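MutT/nudix family protein (Enterococcus faecalis, PDB 2FML) is of unknown function but probably pairs a nudix hydrolase-type domain with an NrtR-like winged-helix domain that may bind DNA, consistent with a transcriptional regulator. Local coordinates at residues V45-N50 with L129-E134; Q206-L211 with T218-V223. One frame throughout, in Å; residues are numbered along the deposited sequence.

Contact 1 of 2, residues V45-N50 with L129-E134; sequences VLLCYN and LAFIGE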
loop_
_atom_site.group_PDB
_atom_site.type_symbol
_atom_site.label_atom_id
_atom_site.label_comp_id
_atom_site.label_asym_id
_atom_site.label_seq_id
_atom_site.Cartn_x
_atom_site.Cartn_y
_atom_site.Cartn_z
ATOM N N VAL A 45 5.084 -2.994 -12.078
ATOM C CA VAL A 45 5.825 -4.272 -12.163
ATOM C C VAL A 45 4.947 -5.284 -12.869
ATOM O O VAL A 45 3.960 -5.722 -12.313
ATOM C CB VAL A 45 6.305 -4.820 -10.811
ATOM C CG1 VAL A 45 7.062 -6.155 -11.039
ATOM C CG2 VAL A 45 7.210 -3.782 -10.032
ATOM N N LEU A 46 5.288 -5.587 -14.123
ATOM C CA LEU A 46 4.569 -6.546 -14.955
ATOM C C LEU A 46 5.320 -7.854 -14.990
ATOM O O LEU A 46 6.460 -7.903 -15.407
ATOM C CB LEU A 46 4.394 -6.024 -16.402
ATOM C CG LEU A 46 3.576 -4.757 -16.605
ATOM C CD1 LEU A 46 3.553 -4.471 -18.096
ATOM C CD2 LEU A 46 2.162 -5.005 -16.136
ATOM N N LEU A 47 4.630 -8.917 -14.567
ATOM C CA LEU A 47 5.182 -10.243 -14.450
ATOM C C LEU A 47 4.373 -11.154 -15.332
ATOM O O LEU A 47 3.139 -11.107 -15.347
ATOM C CB LEU A 47 5.051 -10.733 -13.016
ATOM C CG LEU A 47 5.873 -10.037 -11.962
ATOM C CD1 LEU A 47 5.655 -10.735 -10.631
ATOM C CD2 LEU A 47 7.370 -9.964 -12.361
ATOM N N CYS A 48 5.076 -11.996 -16.078
ATOM C CA CYS A 48 4.420 -13.028 -16.861
ATOM C C CYS A 48 5.161 -14.350 -16.640
ATOM O O CYS A 48 6.168 -14.405 -15.923
ATOM C CB CYS A 48 4.355 -12.611 -18.350
ATOM S SG CYS A 48 5.912 -12.595 -19.229
ATOM N N TYR A 49 4.690 -15.406 -17.290
ATOM C CA TYR A 49 5.411 -16.641 -17.229
ATOM C C TYR A 49 5.346 -17.355 -18.576
ATOM O O TYR A 49 4.261 -17.597 -19.071
ATOM C CB TYR A 49 4.818 -17.466 -16.092
ATOM C CG TYR A 49 5.259 -18.909 -15.992
ATOM C CD1 TYR A 49 6.426 -19.269 -15.308
ATOM C CD2 TYR A 49 4.449 -19.926 -16.520
ATOM C CE1 TYR A 49 6.778 -20.637 -15.209
ATOM C CE2 TYR A 49 4.792 -21.249 -16.422
ATOM C CZ TYR A 49 5.960 -21.608 -15.793
ATOM O OH TYR A 49 6.232 -22.950 -15.722
ATOM N N ASN A 50 6.505 -17.663 -19.174
ATOM C CA ASN A 50 6.574 -18.555 -20.333
ATOM C C ASN A 50 6.542 -20.071 -19.965
ATOM O O ASN A 50 7.484 -20.539 -19.359
ATOM C CB ASN A 50 7.842 -18.225 -21.146
ATOM C CG ASN A 50 7.823 -18.853 -22.532
ATOM O OD1 ASN A 50 7.934 -20.083 -22.695
ATOM N ND2 ASN A 50 7.642 -18.014 -23.540
ATOM N N LEU A 129 1.608 -3.807 -9.223
ATOM C CA LEU A 129 1.989 -5.167 -9.610
ATOM C C LEU A 129 0.842 -5.745 -10.468
ATOM O O LEU A 129 -0.330 -5.560 -10.162
ATOM C CB LEU A 129 2.145 -6.017 -8.349
ATOM C CG LEU A 129 2.386 -7.525 -8.413
ATOM C CD1 LEU A 129 3.549 -7.859 -9.421
ATOM C CD2 LEU A 129 2.759 -8.005 -7.002
ATOM N N ALA A 130 1.175 -6.400 -11.578
ATOM C CA ALA A 130 0.160 -7.160 -12.317
ATOM C C ALA A 130 0.795 -8.372 -12.924
ATOM O O ALA A 130 2.016 -8.350 -13.260
ATOM C CB ALA A 130 -0.489 -6.299 -13.411
ATOM N N PHE A 131 -0.038 -9.405 -13.045
ATOM C CA PHE A 131 0.298 -10.707 -13.640
ATOM C C PHE A 131 -0.460 -10.803 -14.929
ATOM O O PHE A 131 -1.683 -10.684 -14.898
ATOM C CB PHE A 131 -0.207 -11.826 -12.749
ATOM C CG PHE A 131 0.170 -11.677 -11.329
ATOM C CD1 PHE A 131 1.507 -11.747 -10.934
ATOM C CD2 PHE A 131 -0.809 -11.474 -10.368
ATOM C CE1 PHE A 131 1.859 -11.610 -9.613
ATOM C CE2 PHE A 131 -0.469 -11.362 -9.034
ATOM C CZ PHE A 131 0.870 -11.425 -8.659
ATOM N N ILE A 132 0.237 -11.028 -16.040
ATOM C CA ILE A 132 -0.342 -10.917 -17.368
ATOM C C ILE A 132 0.291 -11.956 -18.314
ATOM O O ILE A 132 1.154 -12.729 -17.898
ATOM C CB ILE A 132 -0.219 -9.445 -17.934
ATOM C CG1 ILE A 132 1.253 -9.005 -18.138
ATOM C CG2 ILE A 132 -0.920 -8.442 -16.978
ATOM C CD1 ILE A 132 1.474 -8.106 -19.381
ATOM N N GLY A 133 -0.179 -12.017 -19.560
ATOM C CA GLY A 133 0.491 -12.805 -20.581
ATOM C C GLY A 133 1.727 -12.079 -21.073
ATOM O O GLY A 133 1.895 -10.877 -20.825
ATOM N N GLU A 134 2.588 -12.827 -21.764
ATOM C CA GLU A 134 3.782 -12.321 -22.415
ATOM C C GLU A 134 3.381 -11.631 -23.719
ATOM O O GLU A 134 3.594 -12.168 -24.821
ATOM C CB GLU A 134 4.776 -13.457 -22.695
ATOM C CG GLU A 134 6.232 -12.980 -22.802
ATOM C CD GLU A 134 7.261 -14.077 -23.098
ATOM O OE1 GLU A 134 7.043 -15.262 -22.790
ATOM O OE2 GLU A 134 8.339 -13.742 -23.639
HETATM O O HOH W 1 1.903 -15.042 -18.280
#
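Leu-47 meets Ala-130, Phe-131 and Ile-132 where strands 39-50 and 123-131 run parallel in the mixed sheet of the nudix fold. The backbone of Leu-47 brackets Phe-131, bonding to the residue before it and the one after. Leu-47 N donates to Ala-130 O at 3.0 Å, and Leu-47 O accepts from Ile-132 N, also at 3.0 Å. Ala-130 N to Val-45 O continues the ladder. The side chain of Leu-47 shares a face of the sheet with Leu-129 and Phe-131. With CG anti to the carbonyl carbon (chi1 -68°), it lies alongside the side chain of Phe-131, pointing the same way. Leu-47 CD1 lies 3.8 Å from Leu-129 CD1. The same methyl reaches the edge of the Phe-131 ring, near the ring plane, with Leu-47 CD1 4.0 Å from Phe-131 CE1. Helix 186-200 packs on this face through Val-197.

Residues 132-134 run on beside Cys-48. Cys-48 CB sits 3.2 Å from Ile-132 O. Cys-48 SG stands between the backbone N and carbonyl carbon, and there it rests 3.6 Å from Glu-134 CG. Trp-148 of strand 143-154 touches both Cys-48 and Glu-134. The extended Glu-134 chain carries its carboxylate on to Asn-50, while OE2 forms a salt bridge with Lys-57. The amide and carboxylate planes are 69° apart. Asn-50 ND2 reaches Glu-134 OE1 on the syn side at 2.9 Å, with an N-H...O angle of 167°.

Contact 2 of 2, residues Q206-L211 with T218-V223; sequences QVLQVL and TEARKV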
loop_
_atom_site.group_PDB
_atom_site.type_symbol
_atom_site.label_atom_id
_atom_site.label_comp_id
_atom_site.label_asym_id
_atom_site.label_seq_id
_atom_site.Cartn_x
_atom_site.Cartn_y
_atom_site.Cartn_z
ATOM N N GLN A 206 -3.228 -15.261 -6.369
ATOM C CA GLN A 206 -3.498 -14.436 -7.547
ATOM C C GLN A 206 -2.437 -14.649 -8.628
ATOM O O GLN A 206 -2.761 -14.688 -9.810
ATOM C CB GLN A 206 -3.591 -12.951 -7.202
ATOM C CG GLN A 206 -4.998 -12.307 -7.092
ATOM C CD GLN A 206 -4.885 -10.727 -6.998
ATOM O OE1 GLN A 206 -5.856 -10.005 -6.675
ATOM N NE2 GLN A 206 -3.692 -10.220 -7.282
ATOM N N VAL A 207 -1.185 -14.811 -8.214
ATOM C CA VAL A 207 -0.051 -15.002 -9.152
ATOM C C VAL A 207 -0.265 -16.063 -10.243
ATOM O O VAL A 207 0.272 -15.924 -11.360
ATOM C CB VAL A 207 1.302 -15.285 -8.427
ATOM C CG1 VAL A 207 1.302 -16.708 -7.782
ATOM C CG2 VAL A 207 2.500 -15.101 -9.412
ATOM N N LEU A 208 -1.071 -17.090 -9.933
ATOM C CA LEU A 208 -1.436 -18.136 -10.927
ATOM C C LEU A 208 -2.191 -17.567 -12.144
ATOM O O LEU A 208 -2.498 -18.301 -13.077
ATOM C CB LEU A 208 -2.249 -19.268 -10.265
ATOM C CG LEU A 208 -1.568 -19.957 -9.089
ATOM C CD1 LEU A 208 -2.446 -21.031 -8.563
ATOM C CD2 LEU A 208 -0.215 -20.539 -9.516
ATOM N N GLN A 209 -2.520 -16.266 -12.105
ATOM C CA GLN A 209 -3.017 -15.516 -13.274
ATOM C C GLN A 209 -2.050 -15.569 -14.462
ATOM O O GLN A 209 -2.494 -15.648 -15.599
ATOM C CB GLN A 209 -3.279 -14.064 -12.922
ATOM C CG GLN A 209 -4.631 -13.761 -12.340
ATOM C CD GLN A 209 -4.785 -12.262 -12.032
ATOM O OE1 GLN A 209 -3.994 -11.451 -12.480
ATOM N NE2 GLN A 209 -5.788 -11.914 -11.263
ATOM N N VAL A 210 -0.740 -15.536 -14.197
ATOM C CA VAL A 210 0.273 -15.659 -15.265
ATOM C C VAL A 210 0.136 -16.953 -16.137
ATOM O O VAL A 210 0.746 -17.065 -17.216
ATOM C CB VAL A 210 1.756 -15.576 -14.739
ATOM C CG1 VAL A 210 2.004 -14.317 -13.902
ATOM C CG2 VAL A 210 2.119 -16.784 -14.015
ATOM N N LEU A 211 -0.655 -17.901 -15.636
ATOM C CA LEU A 211 -0.875 -19.179 -16.287
ATOM C C LEU A 211 -2.046 -19.136 -17.262
ATOM O O LEU A 211 -2.231 -20.068 -18.021
ATOM C CB LEU A 211 -1.074 -20.282 -15.234
ATOM C CG LEU A 211 0.145 -20.913 -14.574
ATOM C CD1 LEU A 211 -0.321 -21.983 -13.576
ATOM C CD2 LEU A 211 1.132 -21.539 -15.610
ATOM N N THR A 218 0.506 -29.452 -11.635
ATOM C CA THR A 218 1.920 -29.353 -12.074
ATOM C C THR A 218 2.342 -27.940 -12.554
ATOM O O THR A 218 3.416 -27.443 -12.181
ATOM C CB THR A 218 2.302 -30.441 -13.124
ATOM O OG1 THR A 218 2.046 -31.735 -12.568
ATOM C CG2 THR A 218 3.807 -30.354 -13.483
ATOM N N GLU A 219 1.521 -27.296 -13.375
ATOM C CA GLU A 219 1.829 -25.904 -13.768
ATOM C C GLU A 219 1.872 -24.972 -12.541
ATOM O O GLU A 219 2.784 -24.160 -12.395
ATOM C CB GLU A 219 0.848 -25.374 -14.833
ATOM C CG GLU A 219 0.894 -26.109 -16.208
ATOM C CD GLU A 219 -0.338 -25.830 -17.112
ATOM O OE1 GLU A 219 -1.370 -25.334 -16.602
ATOM O OE2 GLU A 219 -0.266 -26.082 -18.339
ATOM N N ALA A 220 0.882 -25.091 -11.660
ATOM C CA ALA A 220 0.821 -24.258 -10.468
ATOM C C ALA A 220 2.026 -24.515 -9.588
ATOM O O ALA A 220 2.616 -23.581 -9.083
ATOM C CB ALA A 220 -0.483 -24.510 -9.686
ATOM N N ARG A 221 2.372 -25.788 -9.369
ATOM C CA ARG A 221 3.627 -26.110 -8.679
ATOM C C ARG A 221 4.878 -25.450 -9.320
ATOM O O ARG A 221 5.736 -24.949 -8.591
ATOM C CB ARG A 221 3.805 -27.615 -8.532
ATOM C CG ARG A 221 2.873 -28.228 -7.489
ATOM C CD ARG A 221 2.626 -29.751 -7.728
ATOM N NE ARG A 221 3.878 -30.474 -7.597
ATOM C CZ ARG A 221 4.405 -31.264 -8.523
ATOM N NH1 ARG A 221 3.766 -31.495 -9.662
ATOM N NH2 ARG A 221 5.578 -31.839 -8.294
ATOM N N LYS A 222 4.967 -25.452 -10.658
ATOM C CA LYS A 222 6.129 -24.893 -11.422
ATOM C C LYS A 222 6.262 -23.379 -11.281
ATOM O O LYS A 222 7.362 -22.848 -11.244
ATOM C CB LYS A 222 6.043 -25.285 -12.908
ATOM C CG LYS A 222 6.240 -26.829 -13.200
ATOM C CD LYS A 222 6.733 -27.075 -14.641
ATOM C CE LYS A 222 6.849 -28.546 -15.023
ATOM N NZ LYS A 222 7.466 -28.663 -16.408
ATOM N N VAL A 223 5.123 -22.688 -11.198
ATOM C CA VAL A 223 5.089 -21.275 -10.916
ATOM C C VAL A 223 5.529 -21.025 -9.464
ATOM O O VAL A 223 6.461 -20.265 -9.224
ATOM C CB VAL A 223 3.713 -20.679 -11.197
ATOM C CG1 VAL A 223 3.649 -19.266 -10.636
ATOM C CG2 VAL A 223 3.436 -20.701 -12.684
#
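Val-223 faces Leu-211, Val-210, Leu-208 and Val-207, and the meeting is apolar throughout. Val-223 uses both methyls. Val-223 CG2 lies 3.8 Å from Leu-211 CG, and the two side chains overlap while pointing opposite ways. Val-223 CG2 also reaches Val-210 CG2 at 4.3 Å. CG1 is anti to the backbone N (chi1 169°), which turns it to the other end of segment 206-211. There Val-223 CG1 meets Leu-208 CD2 at 4.2 Å, with Val-207 CG2 a little farther off. Leu-208 also lays its two methyls against Ala-220: Leu-208 CD2 is 4.0 Å from Ala-220 CB, and CD1 lies close to the same atom. The small alanine lets leucine come near the helix backbone.

Both segments fall within the NrtR-type winged-helix region, a member of the helix-turn-helix clan. Segment 218-223 belongs to helix 217-228. Segment 206-211 is a short 3-10 helix, held by successive i+3 to i backbone bonds such as Gln-209 N to Gln-206 O at 2.8 Å. Helix 237-244 packs on a neighbouring side of helix 217-228, with Phe-240 against Ala-220 and Arg-221. This pair is consistent with helices of the winged helix-turn-helix fold, with 206-211 packed on the first of them.

One contact joins leucine to the aliphatic part of a charged residue. Leu-211 and Glu-219 cross at a slant, with Leu-211 CD1 3.8 Å from Glu-219 CB. CD1 is equally close to the backbone N of Ala-220. The polar end of Glu-219 is engaged by other partners. OE2 forms a salt bridge with Lys-51, just after strand 39-50, and OE1 accepts a hydrogen bond from Thr-216 N. Tyr-49 of that strand packs against both Leu-211 and Val-223.

In the fold
After helices 7-16 and 20-27, the chain enters strand 39-50. After a long excursion through two further strands of the sheet, helix 85-97 and strand 106-112, the chain returns along strand 123-131. Contact 1 closes this loop, with 78 residues between its segments. The chain then builds strands 143-154, 157-162 and 165-170 and helix 186-200. Contact 2 follows in series and closes a short loop of six residues. The contacts neither nest nor cross. Their centres lie about 11 Å apart, and they touch: Phe-131 packs on Val-207 and Val-210, and Tyr-49 packs on Val-210. This sets the start of the winged-helix region on the sheet face that carries Leu-47, Leu-129 and Phe-131.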